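PDB 6AQK: toxin protein from Yersinia entomophaga, which probably transfers ADP-ribose to a target molecule, as the C-terminal toxin domain of RHS2. Local coordinates for residues L40-H44 / Y45-I49. Numbering follows the deposited sequence.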
# COMPACT_ATOMS: atom_id res chain seq x y z
N LEU A 40 -12.18 1.81 -11.92
CA LEU A 40 -12.63 1.59 -13.25
C LEU A 40 -12.22 0.22 -13.75
O LEU A 40 -12.30 0.02 -14.91
CB LEU A 40 -12.13 2.69 -14.20
CG LEU A 40 -12.75 4.08 -13.89
CD1 LEU A 40 -12.09 5.20 -14.74
CD2 LEU A 40 -14.26 4.07 -14.14
N ASN A 41 -11.73 -0.65 -12.87
CA ASN A 41 -11.22 -1.95 -13.26
C ASN A 41 -10.26 -1.94 -14.45
O ASN A 41 -10.31 -2.80 -15.30
CB ASN A 41 -12.46 -2.88 -13.48
CG ASN A 41 -13.34 -2.92 -12.25
OD1 ASN A 41 -14.51 -2.59 -12.32
ND2 ASN A 41 -12.77 -3.25 -11.10
N ILE A 42 -9.36 -0.96 -14.52
CA ILE A 42 -8.39 -0.94 -15.62
C ILE A 42 -7.29 -1.97 -15.31
O ILE A 42 -6.73 -1.96 -14.19
CB ILE A 42 -7.70 0.44 -15.74
CG1 ILE A 42 -8.67 1.63 -15.91
CG2 ILE A 42 -6.65 0.40 -16.81
CD1 ILE A 42 -9.45 1.64 -17.18
N SER A 43 -6.93 -2.83 -16.25
CA SER A 43 -5.95 -3.92 -15.92
C SER A 43 -4.53 -3.46 -15.80
O SER A 43 -3.74 -4.02 -15.04
CB SER A 43 -6.02 -5.10 -16.91
OG SER A 43 -5.95 -4.66 -18.24
N HIS A 44 -4.18 -2.42 -16.54
CA HIS A 44 -2.83 -1.94 -16.56
C HIS A 44 -2.84 -0.48 -16.91
O HIS A 44 -3.53 -0.08 -17.81
CB HIS A 44 -1.97 -2.74 -17.53
CG HIS A 44 -0.50 -2.51 -17.32
ND1 HIS A 44 0.16 -1.44 -17.87
CD2 HIS A 44 0.41 -3.17 -16.57
CE1 HIS A 44 1.43 -1.48 -17.51
NE2 HIS A 44 1.60 -2.52 -16.71
N TYR A 45 -2.02 0.29 -16.22
CA TYR A 45 -1.94 1.76 -16.41
C TYR A 45 -1.55 2.17 -17.83
O TYR A 45 -1.85 3.31 -18.23
CB TYR A 45 -0.93 2.43 -15.43
CG TYR A 45 0.50 1.97 -15.50
CD1 TYR A 45 1.39 2.46 -16.46
CD2 TYR A 45 0.98 1.02 -14.61
CE1 TYR A 45 2.72 2.00 -16.53
CE2 TYR A 45 2.29 0.60 -14.64
CZ TYR A 45 3.15 1.07 -15.63
OH TYR A 45 4.41 0.61 -15.60
N ASP A 46 -0.83 1.30 -18.53
CA ASP A 46 -0.57 1.54 -19.97
C ASP A 46 -1.73 1.25 -20.92
O ASP A 46 -1.67 1.63 -22.04
CB ASP A 46 0.70 0.83 -20.42
CG ASP A 46 1.94 1.61 -20.05
OD1 ASP A 46 1.86 2.86 -19.93
OD2 ASP A 46 3.00 1.01 -19.83
N SER A 47 -2.81 0.63 -20.47
CA SER A 47 -3.89 0.23 -21.36
C SER A 47 -5.17 0.93 -20.96
O SER A 47 -6.13 0.28 -20.62
CB SER A 47 -4.03 -1.31 -21.30
OG SER A 47 -4.73 -1.73 -20.12
N ILE A 48 -5.21 2.26 -20.99
CA ILE A 48 -6.41 3.00 -20.61
C ILE A 48 -7.11 3.44 -21.89
O ILE A 48 -6.65 4.35 -22.54
CB ILE A 48 -6.09 4.21 -19.70
CG1 ILE A 48 -5.42 3.69 -18.41
CG2 ILE A 48 -7.36 5.04 -19.43
CD1 ILE A 48 -4.78 4.74 -17.55
N ILE A 49 -8.23 2.84 -22.23
CA ILE A 49 -8.85 3.03 -23.56
C ILE A 49 -9.71 4.30 -23.58
O ILE A 49 -9.56 5.13 -24.46
CB ILE A 49 -9.64 1.76 -23.99
CG1 ILE A 49 -8.70 0.53 -23.97
CG2 ILE A 49 -10.30 1.93 -25.35
CD1 ILE A 49 -7.38 0.69 -24.73
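The imidazole of His44 lies obliquely over one face of the phenol ring of Tyr45, the planes inclined at 32°. His44 CE1 sits over the centre of that face; in return, Tyr45 CD2 covers one face of the imidazole near its rim. The His44 ring also meets that of Tyr190. At the imidazole edge, His44 ND1 accepts a hydrogen bond from Asp46 N at 3.0 Å, the donor tilted 25° from the ring plane. With His44 CG anti to the backbone N (chi1 -166°), the imidazole is laid beside the turn, where ND1 meets this amide, and the bond helps to hold the ring's rotation. His44 to Ser47 form a type I beta turn, closed by Ser47 N to His44 O at 2.8 Å. The same carbonyl oxygen accepts from Ser47 OG (3.1 Å), the OG close to the carbonyl plane and the amide well above it. Beside the turn, Ile42 CG2 meets Ile48 CG1 at 3.9 Å. The loop joins helix 27-39, ended by a Schellman motif at Asn41, to helix 51-63; Ile48 packs on Phe33 of helix 27-39, Phe54 of helix 51-63 and Phe77 of helix 74-90, while Tyr45 OH hydrogen-bonds Asp88 of helix 74-90.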